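Local coordinates for tRNA (cytosine(72)-C(5))-methyltransferase (PDB 5ZVE), which transfers a methyl group from S-adenosyl-L-methionine to the C5 position of cytosine 72 in several tRNAs, at residues 38-43 against 69-74; 180-185 against 209-214. All coordinates share one frame; numbering follows the deposited sequence.

Interaction 1: 38-43 against 69-74; sequences IRVNTL and EGLYFV
Ile38 lies across Leu71 and reaches on to Phe73, on one face of an antiparallel pair of strands, 35-40 and 70-74. Its CG1 sits between the backbone N and the carbonyl carbon (chi1 65°), which lays it 3.8 Å from Leu71 CB, while CG2 meets the Phe73 ring in plane, at the edge; CD1 approaches the same edge, 3.9 Å from Phe73 CE1. Val40 CG2 packs 3.9 Å from Leu71 CD1, continuing the apolar layer, which helix 47-56 covers. Cutting Ile38 back to an alanine is likely to leave a gap at the Phe73 edge and uncover one side of Leu71.

Beneath these side chains the backbones pair: Ile38 N donates to Leu71 O (2.8 Å), and Leu71 N returns a longer bond to Ile38 O (3.3 Å). Val40 N reaches Glu69 O at 2.8 Å. On the other face Arg39 CG passes Glu69 CG at 4.1 Å, but the guanidinium and carboxylate planes stand 83° apart and the charged ends diverge: Arg39 bonds Gln182, and Glu69 forms a salt bridge with Arg191. The chemistry thus divides by face, apolar packing on the Ile38 side and, on the Arg39 side, polar groups turned toward the cofactor-binding domain.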
loop_
_atom_site.group_PDB
_atom_site.type_symbol
_atom_site.label_atom_id
_atom_site.label_comp_id
_atom_site.label_asym_id
_atom_site.label_seq_id
_atom_site.Cartn_x
_atom_site.Cartn_y
_atom_site.Cartn_z
ATOM N N ILE A 38 -0.495 3.324 -10.691
ATOM C CA ILE A 38 -1.348 4.436 -10.306
ATOM C C ILE A 38 -2.746 4.180 -10.839
ATOM O O ILE A 38 -2.917 3.448 -11.816
ATOM C CB ILE A 38 -0.838 5.780 -10.849
ATOM C CG1 ILE A 38 -0.893 5.785 -12.385
ATOM C CG2 ILE A 38 0.567 6.059 -10.345
ATOM C CD1 ILE A 38 -0.457 7.085 -13.020
ATOM N N ARG A 39 -3.750 4.771 -10.203
ATOM C CA ARG A 39 -5.101 4.654 -10.727
ATOM C C ARG A 39 -5.482 5.893 -11.514
ATOM O O ARG A 39 -5.366 7.007 -11.022
ATOM C CB ARG A 39 -6.115 4.420 -9.604
ATOM C CG ARG A 39 -7.529 4.173 -10.125
ATOM C CD ARG A 39 -8.545 3.977 -9.013
ATOM N NE ARG A 39 -8.957 5.234 -8.389
ATOM C CZ ARG A 39 -8.711 5.573 -7.127
ATOM N NH1 ARG A 39 -8.061 4.740 -6.324
ATOM N NH2 ARG A 39 -9.129 6.743 -6.663
ATOM N N VAL A 40 -5.931 5.693 -12.744
ATOM C CA VAL A 40 -6.483 6.792 -13.521
ATOM C C VAL A 40 -7.827 7.198 -12.938
ATOM O O VAL A 40 -8.736 6.376 -12.831
ATOM C CB VAL A 40 -6.667 6.415 -15.004
ATOM C CG1 VAL A 40 -7.187 7.603 -15.786
ATOM C CG2 VAL A 40 -5.366 5.897 -15.588
ATOM N N ASN A 41 -7.952 8.464 -12.557
ATOM C CA ASN A 41 -9.215 8.962 -12.041
ATOM C C ASN A 41 -10.158 9.287 -13.186
ATOM O O ASN A 41 -10.204 10.418 -13.667
ATOM C CB ASN A 41 -9.005 10.194 -11.159
ATOM C CG ASN A 41 -10.307 10.739 -10.603
ATOM O OD1 ASN A 41 -11.333 10.065 -10.633
ATOM N ND2 ASN A 41 -10.269 11.960 -10.089
ATOM N N THR A 42 -10.922 8.287 -13.608
ATOM C CA THR A 42 -11.855 8.438 -14.715
ATOM C C THR A 42 -13.002 9.413 -14.427
ATOM O O THR A 42 -13.841 9.654 -15.289
ATOM C CB THR A 42 -12.446 7.080 -15.108
ATOM O OG1 THR A 42 -12.969 6.433 -13.938
ATOM C CG2 THR A 42 -11.372 6.198 -15.725
ATOM N N LEU A 43 -13.040 9.971 -13.223
ATOM C CA LEU A 43 -13.983 11.040 -12.921
ATOM C C LEU A 43 -13.558 12.333 -13.599
ATOM O O LEU A 43 -14.392 13.189 -13.896
ATOM C CB LEU A 43 -14.103 11.264 -11.410
ATOM C CG LEU A 43 -14.817 10.209 -10.567
ATOM C CD1 LEU A 43 -14.888 10.674 -9.130
ATOM C CD2 LEU A 43 -16.215 9.946 -11.105
ATOM N N GLU A 69 -8.272 1.106 -15.882
ATOM C CA GLU A 69 -7.887 2.310 -15.155
ATOM C C GLU A 69 -6.466 2.204 -14.601
ATOM O O GLU A 69 -6.027 3.066 -13.836
ATOM C CB GLU A 69 -8.876 2.602 -14.020
ATOM C CG GLU A 69 -8.911 1.554 -12.909
ATOM C CD GLU A 69 -9.885 0.427 -13.195
ATOM O OE1 GLU A 69 -9.739 -0.244 -14.241
ATOM O OE2 GLU A 69 -10.798 0.212 -12.370
ATOM N N GLY A 70 -5.739 1.158 -14.982
ATOM C CA GLY A 70 -4.403 0.944 -14.452
ATOM C C GLY A 70 -3.251 1.407 -15.334
ATOM O O GLY A 70 -3.192 1.082 -16.518
ATOM N N LEU A 71 -2.319 2.150 -14.742
ATOM C CA LEU A 71 -1.065 2.508 -15.400
ATOM C C LEU A 71 0.071 2.196 -14.456
ATOM O O LEU A 71 -0.072 2.363 -13.247
ATOM C CB LEU A 71 -1.021 3.988 -15.784
ATOM C CG LEU A 71 -1.849 4.471 -16.976
ATOM C CD1 LEU A 71 -1.793 5.979 -17.069
ATOM C CD2 LEU A 71 -1.353 3.841 -18.251
ATOM N N TYR A 72 1.205 1.753 -14.987
ATOM C CA TYR A 72 2.339 1.493 -14.117
ATOM C C TYR A 72 3.654 1.975 -14.713
ATOM O O TYR A 72 3.791 2.131 -15.928
ATOM C CB TYR A 72 2.418 -0.004 -13.767
ATOM C CG TYR A 72 2.789 -0.913 -14.915
ATOM C CD1 TYR A 72 4.121 -1.186 -15.203
ATOM C CD2 TYR A 72 1.808 -1.509 -15.704
ATOM C CE1 TYR A 72 4.469 -2.016 -16.250
ATOM C CE2 TYR A 72 2.149 -2.342 -16.758
ATOM C CZ TYR A 72 3.482 -2.590 -17.025
ATOM O OH TYR A 72 3.841 -3.413 -18.067
ATOM N N PHE A 73 4.612 2.229 -13.831
ATOM C CA PHE A 73 5.940 2.648 -14.238
ATOM C C PHE A 73 6.934 1.569 -13.861
ATOM O O PHE A 73 6.829 0.962 -12.794
ATOM C CB PHE A 73 6.321 3.978 -13.584
ATOM C CG PHE A 73 5.331 5.081 -13.828
ATOM C CD1 PHE A 73 4.209 5.217 -13.029
ATOM C CD2 PHE A 73 5.522 5.980 -14.867
ATOM C CE1 PHE A 73 3.298 6.232 -13.257
ATOM C CE2 PHE A 73 4.618 6.996 -15.100
ATOM C CZ PHE A 73 3.500 7.121 -14.296
ATOM N N VAL A 74 7.881 1.305 -14.749
ATOM C CA VAL A 74 8.868 0.278 -14.478
ATOM C C VAL A 74 9.938 0.853 -13.554
ATOM O O VAL A 74 10.441 1.959 -13.768
ATOM C CB VAL A 74 9.506 -0.259 -15.773
ATOM C CG1 VAL A 74 10.572 -1.289 -15.449
ATOM C CG2 VAL A 74 8.436 -0.876 -16.670
#

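Interaction 2: 180-185 against 209-214; sequences YPQGLP and GGKTTH. With SAH (S-adenosyl-L-homocysteine), chain C.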
loop_
_atom_site.group_PDB
_atom_site.type_symbol
_atom_site.label_atom_id
_atom_site.label_comp_id
_atom_site.label_asym_id
_atom_site.label_seq_id
_atom_site.Cartn_x
_atom_site.Cartn_y
_atom_site.Cartn_z
ATOM N N TYR A 180 -4.419 8.605 -8.823
ATOM C CA TYR A 180 -4.166 8.287 -7.426
ATOM C C TYR A 180 -3.245 7.076 -7.341
ATOM O O TYR A 180 -3.614 5.980 -7.771
ATOM C CB TYR A 180 -5.481 8.024 -6.690
ATOM C CG TYR A 180 -5.322 7.806 -5.207
ATOM C CD1 TYR A 180 -5.318 8.882 -4.330
ATOM C CD2 TYR A 180 -5.173 6.529 -4.683
ATOM C CE1 TYR A 180 -5.169 8.691 -2.972
ATOM C CE2 TYR A 180 -5.023 6.331 -3.335
ATOM C CZ TYR A 180 -5.022 7.414 -2.479
ATOM O OH TYR A 180 -4.876 7.219 -1.127
ATOM N N PRO A 181 -2.031 7.275 -6.812
ATOM C CA PRO A 181 -1.077 6.168 -6.680
ATOM C C PRO A 181 -1.648 5.067 -5.786
ATOM O O PRO A 181 -2.094 5.346 -4.679
ATOM C CB PRO A 181 0.161 6.826 -6.053
ATOM C CG PRO A 181 -0.295 8.151 -5.542
ATOM C CD PRO A 181 -1.468 8.561 -6.372
ATOM N N GLN A 182 -1.646 3.837 -6.289
ATOM C CA GLN A 182 -2.344 2.728 -5.657
ATOM C C GLN A 182 -1.867 1.422 -6.281
ATOM O O GLN A 182 -1.705 1.341 -7.496
ATOM C CB GLN A 182 -3.859 2.885 -5.824
ATOM C CG GLN A 182 -4.692 1.880 -5.048
ATOM C CD GLN A 182 -6.186 2.071 -5.251
ATOM O OE1 GLN A 182 -6.648 2.375 -6.354
ATOM N NE2 GLN A 182 -6.950 1.898 -4.180
ATOM N N GLY A 183 -1.639 0.404 -5.459
ATOM C CA GLY A 183 -1.118 -0.857 -5.956
ATOM C C GLY A 183 -2.126 -1.630 -6.787
ATOM O O GLY A 183 -3.334 -1.429 -6.653
ATOM N N LEU A 184 -1.625 -2.508 -7.653
ATOM C CA LEU A 184 -2.480 -3.354 -8.482
ATOM C C LEU A 184 -3.448 -4.194 -7.625
ATOM O O LEU A 184 -4.651 -4.173 -7.877
ATOM C CB LEU A 184 -1.625 -4.245 -9.401
ATOM C CG LEU A 184 -2.258 -5.383 -10.211
ATOM C CD1 LEU A 184 -3.413 -4.890 -11.025
ATOM C CD2 LEU A 184 -1.243 -6.034 -11.133
ATOM N N PRO A 185 -2.941 -4.924 -6.606
ATOM C CA PRO A 185 -3.899 -5.689 -5.795
ATOM C C PRO A 185 -5.006 -4.831 -5.164
ATOM O O PRO A 185 -6.162 -5.259 -5.142
ATOM C CB PRO A 185 -3.022 -6.326 -4.709
ATOM C CG PRO A 185 -1.687 -5.686 -4.823
ATOM C CD PRO A 185 -1.549 -5.204 -6.209
ATOM N N GLY A 209 -8.513 6.666 1.818
ATOM C CA GLY A 209 -9.577 6.684 0.827
ATOM C C GLY A 209 -9.199 6.181 -0.551
ATOM O O GLY A 209 -9.879 6.488 -1.534
ATOM N N GLY A 210 -8.116 5.414 -0.624
ATOM C CA GLY A 210 -7.692 4.800 -1.868
ATOM C C GLY A 210 -8.782 3.962 -2.508
ATOM O O GLY A 210 -9.166 4.189 -3.651
ATOM N N LYS A 211 -9.297 2.994 -1.764
ATOM C CA LYS A 211 -10.313 2.104 -2.304
ATOM C C LYS A 211 -11.676 2.777 -2.323
ATOM O O LYS A 211 -12.515 2.459 -3.162
ATOM C CB LYS A 211 -10.362 0.793 -1.518
ATOM C CG LYS A 211 -9.096 -0.045 -1.656
ATOM C CD LYS A 211 -9.097 -1.231 -0.707
ATOM C CE LYS A 211 -7.835 -2.053 -0.873
ATOM N NZ LYS A 211 -6.633 -1.318 -0.389
ATOM N N THR A 212 -11.905 3.704 -1.400
ATOM C CA THR A 212 -13.184 4.406 -1.380
ATOM C C THR A 212 -13.389 5.238 -2.647
ATOM O O THR A 212 -14.446 5.181 -3.276
ATOM C CB THR A 212 -13.309 5.321 -0.160
ATOM O OG1 THR A 212 -13.126 4.550 1.033
ATOM C CG2 THR A 212 -14.682 5.973 -0.129
ATOM N N THR A 213 -12.367 5.996 -3.024
ATOM C CA THR A 213 -12.468 6.878 -4.181
ATOM C C THR A 213 -12.502 6.081 -5.486
ATOM O O THR A 213 -13.083 6.523 -6.474
ATOM C CB THR A 213 -11.313 7.902 -4.211
ATOM O OG1 THR A 213 -10.053 7.232 -4.075
ATOM C CG2 THR A 213 -11.471 8.899 -3.070
ATOM N N HIS A 214 -11.888 4.903 -5.481
ATOM C CA HIS A 214 -11.964 4.004 -6.625
ATOM C C HIS A 214 -13.404 3.532 -6.840
ATOM O O HIS A 214 -13.894 3.502 -7.969
ATOM C CB HIS A 214 -11.020 2.814 -6.431
ATOM C CG HIS A 214 -10.855 1.960 -7.649
ATOM N ND1 HIS A 214 -10.104 0.806 -7.651
ATOM C CD2 HIS A 214 -11.341 2.095 -8.908
ATOM C CE1 HIS A 214 -10.137 0.262 -8.856
ATOM N NE2 HIS A 214 -10.879 1.026 -9.636
HETATM N N SAH C . -8.646 1.171 2.871
HETATM C CA SAH C . -7.734 2.305 2.966
HETATM C CB SAH C . -6.562 2.000 3.899
HETATM C CG SAH C . -6.895 1.195 5.158
HETATM S SD SAH C . -5.534 1.269 6.348
HETATM C C SAH C . -7.237 2.788 1.600
HETATM O O SAH C . -7.389 2.109 0.584
HETATM O OXT SAH C . -6.674 3.874 1.477
HETATM C "C5'" SAH C . -6.557 0.707 7.738
HETATM C "C4'" SAH C . -7.357 1.816 8.419
HETATM O "O4'" SAH C . -8.135 1.272 9.467
HETATM C "C3'" SAH C . -6.509 2.912 9.051
HETATM O "O3'" SAH C . -6.767 4.129 8.390
HETATM C "C2'" SAH C . -6.995 3.032 10.483
HETATM O "O2'" SAH C . -7.255 4.377 10.800
HETATM C "C1'" SAH C . -8.295 2.255 10.469
HETATM N N9 SAH C . -8.657 1.655 11.771
HETATM C C8 SAH C . -7.851 1.003 12.670
HETATM N N7 SAH C . -8.609 0.611 13.723
HETATM C C5 SAH C . -9.884 1.004 13.510
HETATM C C6 SAH C . -11.052 0.868 14.252
HETATM N N6 SAH C . -11.046 0.245 15.429
HETATM N N1 SAH C . -12.230 1.385 13.757
HETATM C C2 SAH C . -12.247 2.033 12.537
HETATM N N3 SAH C . -11.086 2.167 11.807
HETATM C C4 SAH C . -9.924 1.659 12.287
HETATM O O HOH W 1 -5.545 1.326 -1.510
HETATM O O HOH W 2 -8.986 0.371 -5.035
#
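The glycine-rich loop that follows the first strand, 201-203, of the class I methyltransferase fold, together with the start of helix 210-218, is the cofactor-binding element here, and residues 180-185 pack against it. Gly209 is the N-cap, and the first amides of the helix grip the carboxylate of S-adenosyl-L-homocysteine: Gly210 N donates to OXT (3.0 Å) and Lys211 N to O (3.2 Å), with a weak bond from Gly209 N to OXT. The positive end of the helix dipole would probably stabilise this negative charge.

Against this turn, Tyr180 brings ring atom CE2 to within 3.4 Å of Gly210 CA. The lack of a side chain on Gly210 lets the ring, the Gln182 amide and the carboxylate come this close. Gln182, with CG anti to the backbone N (chi1 -172°) and an extended chain, carries NE2 to 3.2 Å from Gly210 C, while OE1 accepts from Arg39. Its amide plane is turned 58° from the His214 ring, and a water bridges the two, accepting weakly from Gln182 NE2 and lying in the imidazole plane, 2.9 Å from His214 ND1. His214 NE2 is held by Glu69.

Lys211 bends at chi4 (69°) toward Asp273, with which it forms a salt bridge, and Ser186. Another water links to the bound S-adenosyl-L-homocysteine: it accepts from Gln182 NE2 and Lys211 NZ, both at 3.1 Å, and donates to the ligand's O atom at 2.9 Å.

From the N terminus, the chain runs through strand 35-40, then helix 47-56 and the short strand 62-63, before strand 70-74 returns to close the 25-residue loop of interaction 1. After the PUA region it comes back as strand 179-181, beside strand 35-40, and after 23 intervening residues 209-214, at the start of helix 210-218, close interaction 2 on 180-185. The two contacts are in series, neither nested nor crossed, yet their centres are 9 Å apart. Arg39 joins them: its backbone N probably bonds Tyr180 O (2.7 Å), and its CD packs 3.4 Å from His214 CG. Together they tie the ferredoxin-like N-terminal sheet to the cofactor-binding methyltransferase domain.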